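Local coordinates for protein glycoside hydrolase family 81 (Clostridium thermocellum, PDB 6FOP) that probably hydrolyses beta-1,3-glucans such as laminarin, as a cellulosomal family 81 glycoside hydrolase, at residues T126-V137 / Y217-T228. Residues are numbered along the deposited sequence; the frame is centred on the assembly and turned at random.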
ATOM      1  N   THR A 126       8.372  -6.161  21.233  1.00 13.32           N
ATOM      2  CA  THR A 126       7.752  -5.111  20.431  1.00 13.85           C
ATOM      3  C   THR A 126       8.717  -4.773  19.292  1.00 13.43           C
ATOM      4  O   THR A 126       9.854  -4.333  19.536  1.00 14.35           O
ATOM      5  CB  THR A 126       7.480  -3.849  21.255  1.00 15.77           C
ATOM      6  OG1 THR A 126       6.609  -4.180  22.334  1.00 15.96           O
ATOM      7  CG2 THR A 126       6.840  -2.732  20.433  1.00 15.48           C
ATOM      8  N   LEU A 127       8.217  -4.990  18.072  1.00 13.61           N
ATOM      9  CA  LEU A 127       8.928  -4.743  16.811  1.00 13.58           C
ATOM     10  C   LEU A 127       8.222  -3.571  16.125  1.00 13.58           C
ATOM     11  O   LEU A 127       6.985  -3.543  16.081  1.00 14.09           O
ATOM     12  CB  LEU A 127       8.897  -5.964  15.929  1.00 15.50           C
ATOM     13  CG  LEU A 127       9.177  -7.294  16.620  1.00 16.02           C
ATOM     14  CD1 LEU A 127       9.082  -8.423  15.600  1.00 17.36           C
ATOM     15  CD2 LEU A 127      10.501  -7.311  17.378  1.00 16.76           C
ATOM     16  N   MET A 128       9.003  -2.595  15.656  1.00 13.76           N
ATOM     17  CA  MET A 128       8.408  -1.371  15.130  1.00 13.65           C
ATOM     18  C   MET A 128       9.047  -0.940  13.824  1.00 13.35           C
ATOM     19  O   MET A 128      10.280  -0.820  13.716  1.00 14.27           O
ATOM     20  CB  MET A 128       8.506  -0.266  16.168  1.00 15.27           C
ATOM     21  CG  MET A 128       8.050   1.101  15.692  1.00 15.93           C
ATOM     22  SD  MET A 128       7.979   2.156  17.123  1.00 18.04           S
ATOM     23  CE  MET A 128       7.918   3.748  16.372  1.00 18.59           C
ATOM     24  N   LYS A 129       8.183  -0.685  12.849  1.00 13.04           N
ATOM     25  CA  LYS A 129       8.580  -0.132  11.564  1.00 12.88           C
ATOM     26  C   LYS A 129       8.846   1.346  11.815  1.00 12.98           C
ATOM     27  O   LYS A 129       7.996   2.041  12.383  1.00 14.01           O
ATOM     28  CB  LYS A 129       7.473  -0.318  10.555  1.00 13.34           C
ATOM     29  CG  LYS A 129       7.711   0.350   9.212  1.00 13.00           C
ATOM     30  CD  LYS A 129       6.762  -0.165   8.131  1.00 13.78           C
ATOM     31  CE  LYS A 129       6.996  -1.602   7.755  1.00 12.96           C
ATOM     32  NZ  LYS A 129       8.353  -1.890   7.186  1.00 12.95           N
ATOM     33  N   GLY A 130      10.000   1.835  11.400  1.00 12.74           N
ATOM     34  CA  GLY A 130      10.380   3.196  11.680  1.00 12.86           C
ATOM     35  C   GLY A 130      11.008   3.424  13.051  1.00 13.15           C
ATOM     36  O   GLY A 130      11.085   4.574  13.502  1.00 14.78           O
ATOM     37  N   SER A 131      11.510   2.372  13.696  1.00 13.72           N
ATOM     38  CA  SER A 131      12.249   2.541  14.947  1.00 14.55           C
ATOM     39  C   SER A 131      13.603   1.873  14.810  1.00 13.99           C
ATOM     40  O   SER A 131      13.682   0.746  14.361  1.00 14.47           O
ATOM     41  CB  SER A 131      11.539   1.905  16.131  1.00 14.40           C
ATOM     42  OG  SER A 131      12.266   2.130  17.323  1.00 14.89           O
ATOM     43  N   PRO A 132      14.649   2.497  15.364  1.00 13.07           N
ATOM     44  CA  PRO A 132      15.935   1.772  15.485  1.00 13.91           C
ATOM     45  C   PRO A 132      15.982   0.857  16.714  1.00 13.70           C
ATOM     46  O   PRO A 132      16.985   0.177  16.907  1.00 13.69           O
ATOM     47  CB  PRO A 132      16.938   2.924  15.634  1.00 15.11           C
ATOM     48  CG  PRO A 132      16.187   3.948  16.356  1.00 14.80           C
ATOM     49  CD  PRO A 132      14.782   3.896  15.806  1.00 13.69           C
ATOM     50  N   TYR A 133      14.946   0.901  17.552  1.00 13.51           N
ATOM     51  CA  TYR A 133      14.842   0.083  18.759  1.00 12.89           C
ATOM     52  C   TYR A 133      13.996  -1.153  18.565  1.00 12.49           C
ATOM     53  O   TYR A 133      13.092  -1.169  17.695  1.00 13.81           O
ATOM     54  CB  TYR A 133      14.208   0.850  19.895  1.00 13.23           C
ATOM     55  CG  TYR A 133      14.975   2.054  20.363  1.00 12.45           C
ATOM     56  CD1 TYR A 133      16.032   1.918  21.296  1.00 13.07           C
ATOM     57  CD2 TYR A 133      14.643   3.326  19.954  1.00 13.17           C
ATOM     58  CE1 TYR A 133      16.720   3.022  21.753  1.00 13.40           C
ATOM     59  CE2 TYR A 133      15.342   4.437  20.396  1.00 13.60           C
ATOM     60  CZ  TYR A 133      16.390   4.275  21.315  1.00 13.24           C
ATOM     61  OH  TYR A 133      17.034   5.418  21.767  1.00 14.58           O
ATOM     62  N   ALA A 134      14.243  -2.175  19.399  1.00 13.31           N
ATOM     63  CA  ALA A 134      13.267  -3.240  19.661  1.00 13.88           C
ATOM     64  C   ALA A 134      13.212  -3.390  21.179  1.00 13.04           C
ATOM     65  O   ALA A 134      14.235  -3.227  21.866  1.00 14.22           O
ATOM     66  CB  ALA A 134      13.612  -4.554  18.991  1.00 14.43           C
ATOM     67  N   TYR A 135      12.017  -3.634  21.691  1.00 12.55           N
ATOM     68  CA  TYR A 135      11.750  -3.593  23.132  1.00 12.60           C
ATOM     69  C   TYR A 135      11.244  -4.954  23.610  1.00 13.71           C
ATOM     70  O   TYR A 135      10.460  -5.601  22.924  1.00 14.36           O
ATOM     71  CB  TYR A 135      10.692  -2.542  23.446  1.00 13.14           C
ATOM     72  CG  TYR A 135      10.932  -1.172  22.820  1.00 12.40           C
ATOM     73  CD1 TYR A 135      11.829  -0.277  23.342  1.00 13.30           C
ATOM     74  CD2 TYR A 135      10.246  -0.796  21.672  1.00 13.31           C
ATOM     75  CE1 TYR A 135      12.043   0.956  22.794  1.00 13.60           C
ATOM     76  CE2 TYR A 135      10.451   0.443  21.100  1.00 12.88           C
ATOM     77  CZ  TYR A 135      11.344   1.322  21.624  1.00 13.47           C
ATOM     78  OH  TYR A 135      11.532   2.564  21.042  1.00 13.52           O
ATOM     79  N   PHE A 136      11.697  -5.371  24.805  1.00 13.07           N
ATOM     80  CA  PHE A 136      11.405  -6.699  25.309  1.00 13.25           C
ATOM     81  C   PHE A 136      11.036  -6.670  26.786  1.00 13.15           C
ATOM     82  O   PHE A 136      11.589  -5.870  27.553  1.00 14.47           O
ATOM     83  CB  PHE A 136      12.626  -7.622  25.136  1.00 13.67           C
ATOM     84  CG  PHE A 136      13.152  -7.706  23.712  1.00 14.37           C
ATOM     85  CD1 PHE A 136      14.090  -6.807  23.251  1.00 14.91           C
ATOM     86  CD2 PHE A 136      12.674  -8.679  22.849  1.00 14.09           C
ATOM     87  CE1 PHE A 136      14.547  -6.860  21.936  1.00 15.18           C
ATOM     88  CE2 PHE A 136      13.125  -8.736  21.537  1.00 15.17           C
ATOM     89  CZ  PHE A 136      14.068  -7.831  21.096  1.00 15.75           C
ATOM     90  N   VAL A 137      10.132  -7.583  27.161  1.00 13.32           N
ATOM     91  CA  VAL A 137       9.836  -7.836  28.575  1.00 13.64           C
ATOM     92  C   VAL A 137       9.962  -9.341  28.775  1.00 14.91           C
ATOM     93  O   VAL A 137       9.418 -10.132  28.002  1.00 16.10           O
ATOM     94  CB  VAL A 137       8.432  -7.339  28.958  1.00 15.28           C
ATOM     95  CG1 VAL A 137       8.059  -7.822  30.372  1.00 16.58           C
ATOM     96  CG2 VAL A 137       8.406  -5.823  28.910  1.00 17.19           C
ATOM     97  N   TYR A 217      21.325   7.326  22.333  1.00 14.53           N
ATOM     98  CA  TYR A 217      20.388   6.195  22.191  1.00 15.48           C
ATOM     99  C   TYR A 217      19.988   5.623  23.552  1.00 15.00           C
ATOM    100  O   TYR A 217      18.835   5.283  23.756  1.00 15.10           O
ATOM    101  CB  TYR A 217      20.924   5.149  21.242  1.00 15.19           C
ATOM    102  CG  TYR A 217      20.725   5.516  19.775  1.00 14.86           C
ATOM    103  CD1 TYR A 217      21.421   6.567  19.192  1.00 14.82           C
ATOM    104  CD2 TYR A 217      19.831   4.804  18.980  1.00 14.27           C
ATOM    105  CE1 TYR A 217      21.242   6.888  17.855  1.00 15.36           C
ATOM    106  CE2 TYR A 217      19.644   5.121  17.648  1.00 14.85           C
ATOM    107  CZ  TYR A 217      20.351   6.163  17.102  1.00 14.79           C
ATOM    108  OH  TYR A 217      20.178   6.488  15.773  1.00 15.74           O
ATOM    109  N   LYS A 218      20.919   5.572  24.512  1.00 15.31           N
ATOM    110  CA  LYS A 218      20.575   5.164  25.870  1.00 15.47           C
ATOM    111  C   LYS A 218      19.545   6.085  26.485  1.00 15.54           C
ATOM    112  O   LYS A 218      18.655   5.624  27.193  1.00 15.54           O
ATOM    113  CB  LYS A 218      21.831   5.073  26.738  1.00 16.62           C
ATOM    114  CG  LYS A 218      21.541   4.591  28.146  1.00 18.71           C
ATOM    115  CD  LYS A 218      22.777   4.605  29.021  1.00 21.41           C
ATOM    116  CE  LYS A 218      22.395   4.164  30.433  1.00 24.41           C
ATOM    117  NZ  LYS A 218      23.459   4.389  31.441  1.00 28.18           N
ATOM    118  N   ASP A 219      19.651   7.390  26.208  1.00 14.88           N
ATOM    119  CA  ASP A 219      18.699   8.338  26.763  1.00 16.37           C
ATOM    120  C   ASP A 219      17.247   7.979  26.472  1.00 15.23           C
ATOM    121  O   ASP A 219      16.379   8.282  27.284  1.00 15.52           O
ATOM    122  CB  ASP A 219      18.933   9.758  26.238  1.00 18.35           C
ATOM    123  CG  ASP A 219      20.146  10.436  26.821  1.00 21.64           C
ATOM    124  OD1 ASP A 219      20.592  10.069  27.913  1.00 22.94           O
ATOM    125  OD2 ASP A 219      20.627  11.407  26.168  1.00 24.47           O
ATOM    126  N   TYR A 220      16.981   7.402  25.304  1.00 15.22           N
ATOM    127  CA  TYR A 220      15.599   7.039  24.920  1.00 13.86           C
ATOM    128  C   TYR A 220      15.324   5.540  24.898  1.00 13.79           C
ATOM    129  O   TYR A 220      14.231   5.113  24.575  1.00 14.39           O
ATOM    130  CB  TYR A 220      15.238   7.707  23.578  1.00 15.26           C
ATOM    131  CG  TYR A 220      15.365   9.205  23.676  1.00 15.45           C
ATOM    132  CD1 TYR A 220      14.393   9.964  24.329  1.00 15.51           C
ATOM    133  CD2 TYR A 220      16.531   9.857  23.239  1.00 16.68           C
ATOM    134  CE1 TYR A 220      14.525  11.336  24.458  1.00 16.74           C
ATOM    135  CE2 TYR A 220      16.673  11.216  23.381  1.00 18.11           C
ATOM    136  CZ  TYR A 220      15.671  11.947  23.999  1.00 17.96           C
ATOM    137  OH  TYR A 220      15.820  13.281  24.133  1.00 22.43           O
ATOM    138  N   ALA A 221      16.284   4.728  25.359  1.00 12.90           N
ATOM    139  CA  ALA A 221      16.158   3.262  25.287  1.00 13.36           C
ATOM    140  C   ALA A 221      15.090   2.686  26.187  1.00 12.79           C
ATOM    141  O   ALA A 221      14.643   1.543  25.980  1.00 13.96           O
ATOM    142  CB  ALA A 221      17.499   2.570  25.573  1.00 14.29           C
ATOM    143  N   TYR A 222      14.702   3.441  27.209  1.00 12.83           N
ATOM    144  CA  TYR A 222      13.732   2.992  28.179  1.00 13.43           C
ATOM    145  C   TYR A 222      12.354   3.571  27.976  1.00 13.74           C
ATOM    146  O   TYR A 222      11.493   3.412  28.829  1.00 14.88           O
ATOM    147  CB  TYR A 222      14.281   3.176  29.627  1.00 13.93           C
ATOM    148  CG  TYR A 222      15.664   2.569  29.762  1.00 14.25           C
ATOM    149  CD1 TYR A 222      15.826   1.197  29.781  1.00 14.52           C
ATOM    150  CD2 TYR A 222      16.793   3.353  29.745  1.00 14.99           C
ATOM    151  CE1 TYR A 222      17.094   0.612  29.835  1.00 15.28           C
ATOM    152  CE2 TYR A 222      18.075   2.789  29.812  1.00 15.28           C
ATOM    153  CZ  TYR A 222      18.218   1.417  29.879  1.00 14.56           C
ATOM    154  OH  TYR A 222      19.484   0.871  29.935  1.00 15.66           O
ATOM    155  N   CYS A 223      12.149   4.236  26.837  1.00 13.25           N
ATOM    156  CA  CYS A 223      10.842   4.765  26.448  1.00 13.23           C
ATOM    157  C   CYS A 223      10.239   3.754  25.489  1.00 12.79           C
ATOM    158  O   CYS A 223      10.421   3.823  24.275  1.00 13.33           O
ATOM    159  CB  CYS A 223      11.005   6.144  25.827  1.00 14.93           C
ATOM    160  SG  CYS A 223      11.527   7.401  27.014  1.00 15.98           S
ATOM    161  N   PHE A 224       9.590   2.748  26.039  1.00 12.94           N
ATOM    162  CA  PHE A 224       9.091   1.626  25.241  1.00 13.14           C
ATOM    163  C   PHE A 224       7.839   2.066  24.479  1.00 12.51           C
ATOM    164  O   PHE A 224       6.902   2.600  25.062  1.00 13.95           O
ATOM    165  CB  PHE A 224       8.749   0.445  26.148  1.00 13.50           C
ATOM    166  CG  PHE A 224       9.942  -0.373  26.597  1.00 13.49           C
ATOM    167  CD1 PHE A 224      11.220   0.165  26.721  1.00 13.08           C
ATOM    168  CD2 PHE A 224       9.752  -1.716  26.915  1.00 13.07           C
ATOM    169  CE1 PHE A 224      12.286  -0.630  27.129  1.00 13.84           C
ATOM    170  CE2 PHE A 224      10.815  -2.492  27.316  1.00 13.50           C
ATOM    171  CZ  PHE A 224      12.069  -1.954  27.409  1.00 13.80           C
ATOM    172  N   VAL A 225       7.829   1.821  23.164  1.00 12.93           N
ATOM    173  CA  VAL A 225       6.658   2.151  22.349  1.00 13.57           C
ATOM    174  C   VAL A 225       5.567   1.142  22.624  1.00 13.61           C
ATOM    175  O   VAL A 225       5.768  -0.048  22.459  1.00 16.66           O
ATOM    176  CB  VAL A 225       7.002   2.211  20.855  1.00 14.24           C
ATOM    177  CG1 VAL A 225       5.729   2.434  20.047  1.00 14.83           C
ATOM    178  CG2 VAL A 225       7.964   3.351  20.605  1.00 14.62           C
ATOM    179  N   THR A 226       4.406   1.642  23.071  1.00 13.45           N
ATOM    180  CA  THR A 226       3.268   0.801  23.431  1.00 15.08           C
ATOM    181  C   THR A 226       2.053   0.969  22.521  1.00 15.33           C
ATOM    182  O   THR A 226       1.116   0.181  22.619  1.00 16.72           O
ATOM    183  CB  THR A 226       2.852   1.046  24.896  1.00 16.45           C
ATOM    184  OG1 THR A 226       2.659   2.449  25.099  1.00 20.73           O
ATOM    185  CG2 THR A 226       3.957   0.559  25.820  1.00 17.91           C
ATOM    186  N   ASP A 227       2.099   1.949  21.611  1.00 14.42           N
ATOM    187  CA  ASP A 227       1.029   2.095  20.604  1.00 14.52           C
ATOM    188  C   ASP A 227       1.581   2.973  19.488  1.00 14.32           C
ATOM    189  O   ASP A 227       2.466   3.798  19.710  1.00 14.12           O
ATOM    190  CB  ASP A 227      -0.247   2.701  21.213  1.00 15.48           C
ATOM    191  CG  ASP A 227      -1.503   2.449  20.367  1.00 19.97           C
ATOM    192  OD1 ASP A 227      -1.495   1.618  19.467  1.00 18.31           O
ATOM    193  OD2 ASP A 227      -2.517   3.105  20.667  1.00 28.61           O
ATOM    194  N   THR A 228       1.037   2.784  18.286  1.00 13.94           N
ATOM    195  CA  THR A 228       1.366   3.596  17.123  1.00 13.99           C
ATOM    196  C   THR A 228       0.064   3.860  16.350  1.00 14.18           C
ATOM    197  O   THR A 228      -0.773   2.951  16.189  1.00 15.60           O
ATOM    198  CB  THR A 228       2.418   2.957  16.192  1.00 13.64           C
ATOM    199  OG1 THR A 228       1.936   1.719  15.664  1.00 13.71           O
ATOM    200  CG2 THR A 228       3.743   2.736  16.952  1.00 14.11           C
TER
HETATM  201  O   HOH W   1       6.296  -2.133  24.060  1.00 30.05           O
HETATM  202  O   HOH W   2      12.399   4.612  22.608  1.00 14.24           O
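At the crossing of strand 223-235 over the hairpin of strands 121-128 and 133-139, Y135 and Y133 meet F224, V225 and the C-terminal part of helix 211-220. Segment 223-228 crosses 133-137 at 85°, the axes 7.4 Å apart; no backbone hydrogen bond links the two strands, and side chains, backbone atoms and bridging water fill the crossing. Y135 and F224 run antiparallel alongside one another: CB of Y135 lies over the face of the F224 ring, 3.8 Å from its centroid, while CA of F224 sits over a face of the Y135 ring. With planes at 40°, each ring thus rests on the other residue's aliphatic carbon. V225 wedges in beside them. M128, with CG anti to the backbone N (chi1 174°) and extended beyond, carries SD to 3.7 Å from both CG1 and CG2 of V225. The hydroxyl of Y135 donates to a water that in turn donates to the carbonyls of Y220 and C223, tying the type I turn Y220-C223 to that hydroxyl. Y133 reaches the helix directly: its OH donates to O of Y217 at 2.7 Å, in the carbonyl plane and on a lone pair, although that oxygen already accepts from N of Y220. Next to this bond, P132 CG lies 3.9 Å from CE2 of Y217. An edge strand of a three-stranded sheet thus lies nearly perpendicular over an eight-stranded one, as in orthogonal beta packing.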